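Long-range contacts in fructose-like phosphotransferase enzyme IIB component 3 (Escherichia coli K12, PDB 4TN5), which probably passes a phosphoryl group from its EIIA partner, by way of a phosphocysteine, to a fructose-like sugar as that sugar is taken up: residues Ala2-Ala6 / Asp53-Ala57; Cys77-Gln81 / Ala97-Leu102; Arg89-Val94 / His109-Glu113. All blocks are in the same frame, centred on the assembly; numbering follows the deposited sequence.

Interaction 1: residues Ala2-Ala6 / Asp53-Ala57; sequences AYLVA and DIRRA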
ATOM      1  N   ALA A   2      18.561   4.738  11.008  1.00 73.53           N
ATOM      2  CA  ALA A   2      17.558   4.511   9.976  1.00 61.47           C
ATOM      3  C   ALA A   2      17.434   5.757   9.107  1.00 53.82           C
ATOM      4  O   ALA A   2      17.661   6.872   9.577  1.00 49.00           O
ATOM      5  CB  ALA A   2      16.219   4.162  10.602  1.00 58.03           C
ATOM      6  N   TYR A   3      17.076   5.569   7.841  1.00 49.96           N
ATOM      7  CA  TYR A   3      17.017   6.687   6.907  1.00 50.85           C
ATOM      8  C   TYR A   3      15.644   6.853   6.260  1.00 52.73           C
ATOM      9  O   TYR A   3      15.128   5.940   5.617  1.00 48.81           O
ATOM     10  CB  TYR A   3      18.103   6.554   5.838  1.00 56.23           C
ATOM     11  CG  TYR A   3      18.103   7.681   4.836  1.00 56.11           C
ATOM     12  CD1 TYR A   3      18.249   9.000   5.246  1.00 52.13           C
ATOM     13  CD2 TYR A   3      17.960   7.430   3.478  1.00 66.44           C
ATOM     14  CE1 TYR A   3      18.250  10.036   4.333  1.00 50.65           C
ATOM     15  CE2 TYR A   3      17.960   8.458   2.558  1.00 70.46           C
ATOM     16  CZ  TYR A   3      18.105   9.759   2.990  1.00 57.87           C
ATOM     17  OH  TYR A   3      18.106  10.787   2.075  1.00 61.34           O
ATOM     18  N   LEU A   4      15.072   8.041   6.427  1.00 54.24           N
ATOM     19  CA  LEU A   4      13.722   8.338   5.969  1.00 46.51           C
ATOM     20  C   LEU A   4      13.736   9.399   4.873  1.00 44.03           C
ATOM     21  O   LEU A   4      14.452  10.390   4.975  1.00 49.33           O
ATOM     22  CB  LEU A   4      12.887   8.836   7.152  1.00 43.32           C
ATOM     23  CG  LEU A   4      11.460   9.340   6.921  1.00 50.22           C
ATOM     24  CD1 LEU A   4      10.457   8.204   7.000  1.00 55.75           C
ATOM     25  CD2 LEU A   4      11.116  10.432   7.922  1.00 46.91           C
ATOM     26  N   VAL A   5      12.957   9.187   3.817  1.00 36.38           N
ATOM     27  CA  VAL A   5      12.718  10.246   2.841  1.00 34.47           C
ATOM     28  C   VAL A   5      11.272  10.704   2.966  1.00 35.35           C
ATOM     29  O   VAL A   5      10.392   9.914   3.307  1.00 36.51           O
ATOM     30  CB  VAL A   5      13.021   9.808   1.392  1.00 40.72           C
ATOM     31  CG1 VAL A   5      14.504   9.508   1.225  1.00 40.18           C
ATOM     32  CG2 VAL A   5      12.175   8.608   1.001  1.00 45.73           C
ATOM     33  N   ALA A   6      11.024  11.980   2.706  1.00 39.30           N
ATOM     34  CA  ALA A   6       9.693  12.526   2.929  1.00 29.15           C
ATOM     35  C   ALA A   6       9.272  13.542   1.879  1.00 28.78           C
ATOM     36  O   ALA A   6      10.101  14.243   1.299  1.00 32.97           O
ATOM     37  CB  ALA A   6       9.606  13.136   4.311  1.00 19.47           C
ATOM     38  N   ASP A  53      18.689   8.298  -3.021  1.00 83.98           N
ATOM     39  CA  ASP A  53      18.180   8.548  -1.676  1.00 75.66           C
ATOM     40  C   ASP A  53      16.933   7.707  -1.428  1.00 64.32           C
ATOM     41  O   ASP A  53      16.764   7.127  -0.357  1.00 58.69           O
ATOM     42  CB  ASP A  53      17.813  10.023  -1.510  1.00 76.49           C
ATOM     43  CG  ASP A  53      19.020  10.916  -1.334  1.00 84.27           C
ATOM     44  OD1 ASP A  53      20.077  10.420  -0.890  1.00 81.68           O
ATOM     45  OD2 ASP A  53      18.910  12.116  -1.661  1.00 87.65           O
ATOM     46  N   ILE A  54      16.054   7.666  -2.425  1.00 51.89           N
ATOM     47  CA  ILE A  54      14.782   6.955  -2.317  1.00 57.01           C
ATOM     48  C   ILE A  54      14.996   5.442  -2.310  1.00 62.47           C
ATOM     49  O   ILE A  54      14.274   4.702  -1.640  1.00 65.48           O
ATOM     50  CB  ILE A  54      13.831   7.347  -3.475  1.00 58.14           C
ATOM     51  CG1 ILE A  54      13.563   8.853  -3.453  1.00 47.77           C
ATOM     52  CG2 ILE A  54      12.518   6.579  -3.392  1.00 64.88           C
ATOM     53  CD1 ILE A  54      12.612   9.322  -4.534  1.00 55.43           C
ATOM     54  N   ARG A  55      16.008   4.994  -3.046  1.00 64.70           N
ATOM     55  CA  ARG A  55      16.289   3.568  -3.196  1.00 70.89           C
ATOM     56  C   ARG A  55      17.090   2.994  -2.020  1.00 63.55           C
ATOM     57  O   ARG A  55      17.144   1.778  -1.824  1.00 68.52           O
ATOM     58  CB  ARG A  55      16.984   3.312  -4.544  1.00 77.81           C
ATOM     59  CG  ARG A  55      16.159   3.580  -5.800  1.00 80.90           C
ATOM     60  CD  ARG A  55      16.936   3.219  -7.058  1.00 92.74           C
ATOM     61  NE  ARG A  55      16.168   3.492  -8.268  1.00 99.79           N
ATOM     62  CZ  ARG A  55      15.259   2.667  -8.780  1.00107.32           C
ATOM     63  NH1 ARG A  55      15.003   1.507  -8.191  1.00106.36           N
ATOM     64  NH2 ARG A  55      14.604   3.006  -9.882  1.00113.65           N
ATOM     65  N   ARG A  56      17.692   3.866  -1.219  1.00 61.07           N
ATOM     66  CA  ARG A  56      18.427   3.407  -0.045  1.00 62.31           C
ATOM     67  C   ARG A  56      17.721   3.811   1.243  1.00 69.88           C
ATOM     68  O   ARG A  56      18.191   3.510   2.341  1.00 75.07           O
ATOM     69  CB  ARG A  56      19.854   3.947  -0.049  1.00 58.41           C
ATOM     70  CG  ARG A  56      19.944   5.410   0.306  1.00 64.62           C
ATOM     71  CD  ARG A  56      21.359   5.922   0.176  1.00 68.82           C
ATOM     72  NE  ARG A  56      21.417   7.358   0.410  1.00 71.43           N
ATOM     73  CZ  ARG A  56      21.477   7.911   1.616  1.00 68.21           C
ATOM     74  NH1 ARG A  56      21.487   7.143   2.697  1.00 64.38           N
ATOM     75  NH2 ARG A  56      21.525   9.229   1.741  1.00 62.86           N
ATOM     76  N   ALA A  57      16.595   4.502   1.104  1.00 63.77           N
ATOM     77  CA  ALA A  57      15.773   4.851   2.253  1.00 51.54           C
ATOM     78  C   ALA A  57      15.090   3.597   2.777  1.00 58.89           C
ATOM     79  O   ALA A  57      14.675   2.737   2.001  1.00 59.89           O
ATOM     80  CB  ALA A  57      14.741   5.896   1.873  1.00 43.96           C
TER
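Tyr3 and Val5 of strand 3-9 pack against residues 53-57, on and beside helix 51-56. This is a layer contact of the alpha/beta fold of the IIB family. Strand 3-9 is an inner strand of the sheet. Its alternate residues Tyr3 and Val5 face helix 51-56, while Leu4 faces the other way, onto helix 18-30.

The stacking part belongs to Tyr3 and Arg56. The guanidinium lies flat over one face of the ring, with the planes 4° apart. It is off-centre: Arg56 CZ is 4.2 Å from the centroid of the Tyr3 ring and 29° off the ring normal. The cation-pi contact therefore falls on the CD2-CE2 side. With its CG opposite the backbone N (chi1 -180°), Tyr3 reaches along the helix turn, and its OH hydrogen-bonds Ser36 OG on the neighbouring strand 34-41.

A salt bridge steadies the cation. Arg56 NH2 meets Asp53 OD1 at 3.2 Å, one helical turn back, on the anti side of the carboxylate and out of its plane. The guanidinium thus has the ring under one face and the carboxylate at NH2. With an alanine in place of Tyr3, the Arg56 guanidinium would probably lose the face it lies on, and Ser36 OG this hydrogen-bond partner.

The apolar part lies deeper. Ala57 CB sits against both side chains, 3.9 Å from Tyr3 CD2 and 3.7 Å from Val5 CG1. Leu49 covers Val5 and Ile54 from a loop. The same valine methyl, CG1, is 3.6 Å from the backbone O of Asp53. That oxygen also lies at the edge of the Tyr3 ring, near its plane, 3.4 Å from CE2.

Interaction 2: residues Cys77-Gln81 / Ala97-Leu102; sequences CRYVQ and AVRKVL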
ATOM      1  N   CYS A  77       8.646   1.265  -2.346  1.00 43.46           N
ATOM      2  CA  CYS A  77       9.152   1.637  -1.035  1.00 40.32           C
ATOM      3  C   CYS A  77       8.164   1.258   0.057  1.00 31.73           C
ATOM      4  O   CYS A  77       6.954   1.252  -0.162  1.00 40.96           O
ATOM      5  CB  CYS A  77       9.417   3.145  -0.968  1.00 50.82           C
ATOM      6  SG  CYS A  77      10.378   3.808  -2.345  1.00118.94           S
ATOM      7  N   ARG A  78       8.688   0.924   1.229  1.00 29.41           N
ATOM      8  CA  ARG A  78       7.870   0.890   2.424  1.00 37.36           C
ATOM      9  C   ARG A  78       7.509   2.338   2.685  1.00 42.90           C
ATOM     10  O   ARG A  78       8.396   3.188   2.731  1.00 45.47           O
ATOM     11  CB  ARG A  78       8.681   0.378   3.608  1.00 40.20           C
ATOM     12  CG  ARG A  78       9.192  -1.039   3.491  1.00 48.05           C
ATOM     13  CD  ARG A  78      10.132  -1.331   4.646  1.00 55.79           C
ATOM     14  NE  ARG A  78      10.413  -2.753   4.787  1.00 66.73           N
ATOM     15  CZ  ARG A  78       9.721  -3.569   5.572  1.00 79.27           C
ATOM     16  NH1 ARG A  78       8.700  -3.104   6.279  1.00 88.87           N
ATOM     17  NH2 ARG A  78      10.040  -4.852   5.644  1.00 82.09           N
ATOM     18  N   TYR A  79       6.226   2.642   2.840  1.00 41.30           N
ATOM     19  CA  TYR A  79       5.863   4.015   3.172  1.00 38.03           C
ATOM     20  C   TYR A  79       4.566   4.197   3.952  1.00 45.17           C
ATOM     21  O   TYR A  79       3.682   3.341   3.942  1.00 44.07           O
ATOM     22  CB  TYR A  79       5.895   4.929   1.932  1.00 38.90           C
ATOM     23  CG  TYR A  79       4.782   4.732   0.924  1.00 38.95           C
ATOM     24  CD1 TYR A  79       3.527   5.295   1.124  1.00 47.97           C
ATOM     25  CD2 TYR A  79       5.001   4.024  -0.250  1.00 46.76           C
ATOM     26  CE1 TYR A  79       2.513   5.131   0.198  1.00 41.97           C
ATOM     27  CE2 TYR A  79       3.994   3.858  -1.183  1.00 46.81           C
ATOM     28  CZ  TYR A  79       2.752   4.413  -0.953  1.00 45.75           C
ATOM     29  OH  TYR A  79       1.747   4.250  -1.878  1.00 47.77           O
ATOM     30  N   VAL A  80       4.487   5.331   4.638  1.00 33.06           N
ATOM     31  CA  VAL A  80       3.280   5.761   5.318  1.00 34.52           C
ATOM     32  C   VAL A  80       2.790   7.033   4.643  1.00 36.74           C
ATOM     33  O   VAL A  80       3.571   7.952   4.402  1.00 47.72           O
ATOM     34  CB  VAL A  80       3.551   6.065   6.803  1.00 34.05           C
ATOM     35  CG1 VAL A  80       2.284   6.556   7.488  1.00 28.78           C
ATOM     36  CG2 VAL A  80       4.097   4.836   7.502  1.00 29.65           C
ATOM     37  N   GLN A  81       1.503   7.081   4.323  1.00 43.89           N
ATOM     38  CA  GLN A  81       0.928   8.272   3.712  1.00 45.31           C
ATOM     39  C   GLN A  81      -0.195   8.845   4.566  1.00 50.35           C
ATOM     40  O   GLN A  81      -1.035   8.109   5.082  1.00 53.00           O
ATOM     41  CB  GLN A  81       0.423   7.974   2.299  1.00 43.80           C
ATOM     42  CG  GLN A  81      -0.219   9.172   1.614  1.00 62.68           C
ATOM     43  CD  GLN A  81      -0.462   8.945   0.136  1.00 78.88           C
ATOM     44  OE1 GLN A  81       0.167   8.087  -0.484  1.00 88.35           O
ATOM     45  NE2 GLN A  81      -1.377   9.717  -0.439  1.00 83.38           N
ATOM     46  N   ALA A  97       3.621   4.656  13.281  1.00 62.13           N
ATOM     47  CA  ALA A  97       3.168   3.955  12.093  1.00 58.17           C
ATOM     48  C   ALA A  97       4.376   3.728  11.199  1.00 63.90           C
ATOM     49  O   ALA A  97       4.579   2.636  10.674  1.00 73.77           O
ATOM     50  CB  ALA A  97       2.114   4.770  11.366  1.00 52.31           C
ATOM     51  N   VAL A  98       5.184   4.776  11.052  1.00 59.60           N
ATOM     52  CA  VAL A  98       6.431   4.707  10.297  1.00 51.14           C
ATOM     53  C   VAL A  98       7.362   3.630  10.852  1.00 45.35           C
ATOM     54  O   VAL A  98       8.030   2.924  10.097  1.00 50.23           O
ATOM     55  CB  VAL A  98       7.164   6.074  10.284  1.00 40.74           C
ATOM     56  CG1 VAL A  98       8.584   5.925   9.762  1.00 41.97           C
ATOM     57  CG2 VAL A  98       6.395   7.084   9.444  1.00 33.09           C
ATOM     58  N   ARG A  99       7.387   3.486  12.171  1.00 43.02           N
ATOM     59  CA  ARG A  99       8.327   2.565  12.800  1.00 50.85           C
ATOM     60  C   ARG A  99       7.825   1.124  12.705  1.00 57.22           C
ATOM     61  O   ARG A  99       8.614   0.181  12.730  1.00 70.06           O
ATOM     62  CB  ARG A  99       8.606   2.982  14.245  1.00 57.48           C
ATOM     63  CG  ARG A  99      10.010   2.635  14.726  1.00 66.08           C
ATOM     64  CD  ARG A  99      10.322   3.280  16.074  1.00 86.49           C
ATOM     65  NE  ARG A  99      11.737   3.180  16.425  1.00103.88           N
ATOM     66  CZ  ARG A  99      12.317   2.077  16.889  1.00114.87           C
ATOM     67  NH1 ARG A  99      11.601   0.973  17.053  1.00117.05           N
ATOM     68  NH2 ARG A  99      13.609   2.076  17.187  1.00117.92           N
ATOM     69  N   LYS A 100       6.510   0.959  12.581  1.00 57.18           N
ATOM     70  CA  LYS A 100       5.937  -0.348  12.262  1.00 57.77           C
ATOM     71  C   LYS A 100       6.309  -0.764  10.843  1.00 56.01           C
ATOM     72  O   LYS A 100       6.885  -1.831  10.631  1.00 70.60           O
ATOM     73  CB  LYS A 100       4.413  -0.347  12.413  1.00 67.32           C
ATOM     74  CG  LYS A 100       3.901  -0.097  13.825  1.00 82.62           C
ATOM     75  CD  LYS A 100       2.380  -0.067  13.857  1.00 89.32           C
ATOM     76  CE  LYS A 100       1.809  -1.140  14.775  1.00 96.45           C
ATOM     77  NZ  LYS A 100       1.018  -0.549  15.892  1.00 98.23           N
ATOM     78  N   VAL A 101       5.979   0.093   9.880  1.00 41.91           N
ATOM     79  CA  VAL A 101       6.303  -0.134   8.474  1.00 41.80           C
ATOM     80  C   VAL A 101       7.799  -0.399   8.305  1.00 52.01           C
ATOM     81  O   VAL A 101       8.212  -1.201   7.468  1.00 60.39           O
ATOM     82  CB  VAL A 101       5.875   1.073   7.610  1.00 36.12           C
ATOM     83  CG1 VAL A 101       6.343   0.910   6.179  1.00 40.16           C
ATOM     84  CG2 VAL A 101       4.363   1.242   7.660  1.00 38.76           C
ATOM     85  N   LEU A 102       8.600   0.271   9.125  1.00 50.80           N
ATOM     86  CA  LEU A 102      10.032   0.020   9.192  1.00 59.83           C
ATOM     87  C   LEU A 102      10.296  -1.373   9.760  1.00 67.63           C
ATOM     88  O   LEU A 102      11.119  -2.125   9.236  1.00 63.66           O
ATOM     89  CB  LEU A 102      10.695   1.081  10.073  1.00 65.77           C
ATOM     90  CG  LEU A 102      12.214   1.087  10.242  1.00 63.76           C
ATOM     91  CD1 LEU A 102      12.904   1.090   8.895  1.00 65.12           C
ATOM     92  CD2 LEU A 102      12.635   2.295  11.063  1.00 60.25           C
TER
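Val80 and Val98 bring their CA atoms to 6.0 Å where helix 97-102 runs over strand 79-81, nearly antiparallel to it at 152°, with the axes 8.0 Å apart. This is the first half of a beta-alpha-beta crossover: strand 79-82 leads, through the short helix 84-89, to helix 92-103, and that helix returns to the adjacent parallel strand 108-111.

Val80 carries the middle of the contact through one methyl. Its CG1 stands opposite the backbone N (chi1 178°), which leaves CG2 to enter the helix face. There Val80 CG2 meets Val101 CG2 at 3.6 Å and Val98 CG2 at 3.8 Å. The two helix valines, one turn apart, flank this methyl. Ala97 adds a looser contact to Val80 CG1.

Val101 uses both of its branches. While CG2 takes Val80, Val101 CG1 lies 3.5 Å from Arg78 CB and also approaches the backbone N of Tyr79. Leu110, on strand 108-111, packs on Ala97 and Val101 and continues the apolar layer.

Arg78 extends beyond the valines toward the C-terminal part of the helix. Its NH1 hydrogen-bonds the backbone O of Ala104, just past helix 92-103. The approach of the same NH1 to Val101 O is too close to be trusted. Tyr79 points to the other side of the sheet, where its side chain is about 4 Å from a bound nickel ion.

The chemistry implies a seam sealed by branched aliphatic groups, with the polar end of Arg78 met by the Ala104 carbonyl near the helix C-terminus.

Interaction 3: residues Arg89-Val94 / His109-Glu113; sequences REPQRV and HLILE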
ATOM      1  N   ARG A  89      -2.034  17.714  13.486  1.00 80.91           N
ATOM      2  CA  ARG A  89      -2.836  17.686  14.716  1.00 93.76           C
ATOM      3  C   ARG A  89      -2.146  16.762  15.697  1.00 92.06           C
ATOM      4  O   ARG A  89      -1.931  17.125  16.846  1.00 98.49           O
ATOM      5  CB  ARG A  89      -4.298  17.319  14.481  1.00 95.92           C
ATOM      6  CG  ARG A  89      -4.667  15.857  14.408  1.00 90.75           C
ATOM      7  CD  ARG A  89      -6.131  15.857  14.056  1.00 93.08           C
ATOM      8  NE  ARG A  89      -6.340  16.383  12.696  1.00 93.14           N
ATOM      9  CZ  ARG A  89      -6.325  15.617  11.607  1.00 94.87           C
ATOM     10  NH1 ARG A  89      -6.133  14.318  11.728  1.00 91.67           N
ATOM     11  NH2 ARG A  89      -6.532  16.122  10.407  1.00 90.72           N
ATOM     12  N   GLU A  90      -1.800  15.563  15.245  1.00 79.56           N
ATOM     13  CA  GLU A  90      -1.067  14.643  16.098  1.00 83.43           C
ATOM     14  C   GLU A  90      -0.033  13.790  15.370  1.00 76.14           C
ATOM     15  O   GLU A  90      -0.373  12.809  14.698  1.00 71.82           O
ATOM     16  CB  GLU A  90      -2.073  13.751  16.828  1.00 96.45           C
ATOM     17  CG  GLU A  90      -1.420  12.899  17.909  1.00103.45           C
ATOM     18  CD  GLU A  90      -2.418  12.085  18.703  1.00113.36           C
ATOM     19  OE1 GLU A  90      -3.128  11.257  18.098  1.00118.93           O
ATOM     20  OE2 GLU A  90      -2.495  12.278  19.936  1.00115.39           O
ATOM     21  N   PRO A  91       1.244  14.158  15.524  1.00 84.48           N
ATOM     22  CA  PRO A  91       2.333  13.531  14.772  1.00 84.52           C
ATOM     23  C   PRO A  91       2.898  12.211  15.323  1.00 87.87           C
ATOM     24  O   PRO A  91       3.513  11.487  14.545  1.00 91.53           O
ATOM     25  CB  PRO A  91       3.419  14.623  14.765  1.00 84.22           C
ATOM     26  CG  PRO A  91       2.940  15.717  15.733  1.00 87.48           C
ATOM     27  CD  PRO A  91       1.737  15.185  16.452  1.00 87.27           C
ATOM     28  N   GLN A  92       2.706  11.879  16.600  1.00 88.24           N
ATOM     29  CA  GLN A  92       3.366  10.675  17.121  1.00 89.54           C
ATOM     30  C   GLN A  92       2.689   9.454  16.518  1.00 84.70           C
ATOM     31  O   GLN A  92       3.316   8.423  16.268  1.00 91.10           O
ATOM     32  CB  GLN A  92       3.360  10.593  18.651  1.00101.54           C
ATOM     33  CG  GLN A  92       3.668   9.164  19.119  1.00109.45           C
ATOM     34  CD  GLN A  92       2.961   8.714  20.380  1.00117.33           C
ATOM     35  OE1 GLN A  92       3.392   9.018  21.497  1.00126.27           O
ATOM     36  NE2 GLN A  92       1.874   7.968  20.209  1.00117.81           N
ATOM     37  N   ARG A  93       1.397   9.591  16.265  1.00 71.46           N
ATOM     38  CA  ARG A  93       0.665   8.578  15.536  1.00 67.08           C
ATOM     39  C   ARG A  93       1.397   8.169  14.275  1.00 70.48           C
ATOM     40  O   ARG A  93       1.511   6.985  13.961  1.00 79.82           O
ATOM     41  CB  ARG A  93      -0.693   9.123  15.118  1.00 61.48           C
ATOM     42  CG  ARG A  93      -1.733   9.157  16.222  1.00 71.10           C
ATOM     43  CD  ARG A  93      -3.120   9.108  15.634  1.00 79.56           C
ATOM     44  NE  ARG A  93      -3.139   8.256  14.443  1.00 81.34           N
ATOM     45  CZ  ARG A  93      -4.190   8.055  13.647  1.00 85.43           C
ATOM     46  NH1 ARG A  93      -5.357   8.618  13.894  1.00 90.74           N
ATOM     47  NH2 ARG A  93      -4.081   7.265  12.597  1.00 81.40           N
ATOM     48  N   VAL A  94       1.888   9.175  13.565  1.00 54.98           N
ATOM     49  CA  VAL A  94       2.523   8.981  12.278  1.00 50.55           C
ATOM     50  C   VAL A  94       3.856   8.240  12.369  1.00 59.29           C
ATOM     51  O   VAL A  94       4.065   7.263  11.654  1.00 58.20           O
ATOM     52  CB  VAL A  94       2.726  10.323  11.557  1.00 45.52           C
ATOM     53  CG1 VAL A  94       3.360  10.098  10.201  1.00 43.70           C
ATOM     54  CG2 VAL A  94       1.396  11.051  11.422  1.00 39.20           C
ATOM     55  N   HIS A 109       2.543  -0.640   2.392  1.00 53.44           N
ATOM     56  CA  HIS A 109       2.122   0.747   2.264  1.00 45.41           C
ATOM     57  C   HIS A 109       1.061   0.981   3.325  1.00 51.35           C
ATOM     58  O   HIS A 109       0.170   0.154   3.506  1.00 49.90           O
ATOM     59  CB  HIS A 109       1.515   1.009   0.887  1.00 42.22           C
ATOM     60  CG  HIS A 109       2.480   0.855  -0.246  1.00 46.99           C
ATOM     61  ND1 HIS A 109       2.099   0.972  -1.566  1.00 47.81           N
ATOM     62  CD2 HIS A 109       3.809   0.599  -0.261  1.00 57.66           C
ATOM     63  CE1 HIS A 109       3.149   0.792  -2.344  1.00 56.93           C
ATOM     64  NE2 HIS A 109       4.202   0.564  -1.578  1.00 53.58           N
ATOM     65  N   LEU A 110       1.152   2.100   4.032  1.00 52.17           N
ATOM     66  CA  LEU A 110       0.184   2.391   5.079  1.00 41.84           C
ATOM     67  C   LEU A 110      -0.458   3.747   4.848  1.00 47.77           C
ATOM     68  O   LEU A 110       0.217   4.776   4.856  1.00 52.37           O
ATOM     69  CB  LEU A 110       0.851   2.340   6.458  1.00 45.49           C
ATOM     70  CG  LEU A 110       0.018   1.890   7.663  1.00 52.22           C
ATOM     71  CD1 LEU A 110       0.906   1.777   8.893  1.00 49.68           C
ATOM     72  CD2 LEU A 110      -1.154   2.825   7.938  1.00 60.38           C
ATOM     73  N   ILE A 111      -1.766   3.746   4.630  1.00 53.59           N
ATOM     74  CA  ILE A 111      -2.493   4.998   4.576  1.00 60.44           C
ATOM     75  C   ILE A 111      -3.063   5.276   5.935  1.00 62.16           C
ATOM     76  O   ILE A 111      -3.798   4.468   6.513  1.00 58.15           O
ATOM     77  CB  ILE A 111      -3.607   5.008   3.528  1.00 60.95           C
ATOM     78  CG1 ILE A 111      -3.025   5.434   2.185  1.00 64.42           C
ATOM     79  CG2 ILE A 111      -4.719   5.975   3.929  1.00 62.70           C
ATOM     80  CD1 ILE A 111      -4.058   5.774   1.149  1.00 59.54           C
ATOM     81  N   LEU A 112      -2.726   6.446   6.470  1.00 52.55           N
ATOM     82  CA  LEU A 112      -3.205   6.852   7.785  1.00 61.58           C
ATOM     83  C   LEU A 112      -4.110   8.074   7.676  1.00 92.32           C
ATOM     84  O   LEU A 112      -4.322   8.607   6.587  1.00 84.24           O
ATOM     85  CB  LEU A 112      -2.034   7.290   8.669  1.00 47.14           C
ATOM     86  CG  LEU A 112      -1.420   6.211   9.564  1.00 51.65           C
ATOM     87  CD1 LEU A 112      -0.352   6.806  10.468  1.00 47.89           C
ATOM     88  CD2 LEU A 112      -2.496   5.515  10.383  1.00 57.75           C
ATOM     89  N   GLU A 113      -4.643   8.513   8.812  1.00 52.83           N
ATOM     90  CA  GLU A 113      -5.527   9.672   8.846  1.00 71.94           C
ATOM     91  C   GLU A 113      -5.213  10.721   7.785  1.00 80.40           C
ATOM     92  O   GLU A 113      -3.992  10.839   7.428  1.00 80.30           O
ATOM     93  CB  GLU A 113      -5.557  10.318  10.232  1.00 76.61           C
ATOM     94  CG  GLU A 113      -6.457   9.609  11.230  1.00 81.17           C
ATOM     95  CD  GLU A 113      -7.073  10.559  12.238  1.00 86.26           C
ATOM     96  OE1 GLU A 113      -6.655  11.734  12.281  1.00 89.91           O
ATOM     97  OE2 GLU A 113      -7.976  10.130  12.988  1.00 87.13           O
ATOM     98  OXT GLU A 113      -6.194  11.402   7.333  1.00 87.85           O
TER
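Arg93 lays its guanidinium across the bent side chain of Glu113, the last residue of the chain. The two side chains cross at about a right angle, and the guanidinium and carboxylate planes are 66° apart. Arg93 NH1 forms a salt bridge to Glu113 OE2 at 3.2 Å. Both chains are kinked to allow this, Arg93 at chi3 and Glu113 at chi2. The same nitrogen, Arg93 NH1, is 3.0 Å from Glu113 CG, which is unusually short, so the exact placing is doubtful.

Arg89 takes the other oxygen. Its NH1 lies 2.7 Å from Glu113 OE1, a second salt bridge. This oxygen is at the edge of the Arg89 guanidinium, near its plane. The carboxylate plane is turned 55° from that guanidinium. A turn at chi3 (67°) folds the end of Arg89 toward the glutamate.

The three residues form a salt-bridge network at the surface. It joins the end of helix 84-89, the first turn of helix 92-103 and the chain end beyond strand 108-111. In this alpha/beta fold strand 108-111 is the outermost parallel strand within the chain. Its His109 and Ile111 pair with an antiparallel strand of the second subunit, and the sheet runs on across the interface.

Leu112 forms the apolar side of the contact. Its CD1 rests 4.0 Å from Val94 CA. Its CD2 lies in the plane of the Arg93 guanidinium, at the edge, a short 3.2 Å from NH2. Val80, Cys82 and Ala97 pack around the same leucine. Two cations around one carboxylate would probably keep Glu113 ionised. Arg89, Arg93 and Glu113 also touch crystal neighbours, and their exact conformations may partly reflect the lattice.

In the fold
All three contacts reach the same mixed sheet. Interaction 1 comes first along the chain and closes before the others open. Interactions 2 and 3 alternate their segments, share helix 92-103, and use the neighbouring strands 79-82 and 108-111. Their centres are 10 Å apart, and Gln81 probably hydrogen-bonds Leu110 and Leu112 between them. Interaction 1 is centred 11 Å from interaction 2 and touches it through Leu4 on Val98 and Ile54 on Cys77. Interactions 1 and 3 are centred 18 Å apart, on opposite sides of the chain centre. The contacts thus tie helices to the sheet, away from Cys10, from an inner strand out to strand 108-111, outermost within the chain, where the second subunit continues the sheet.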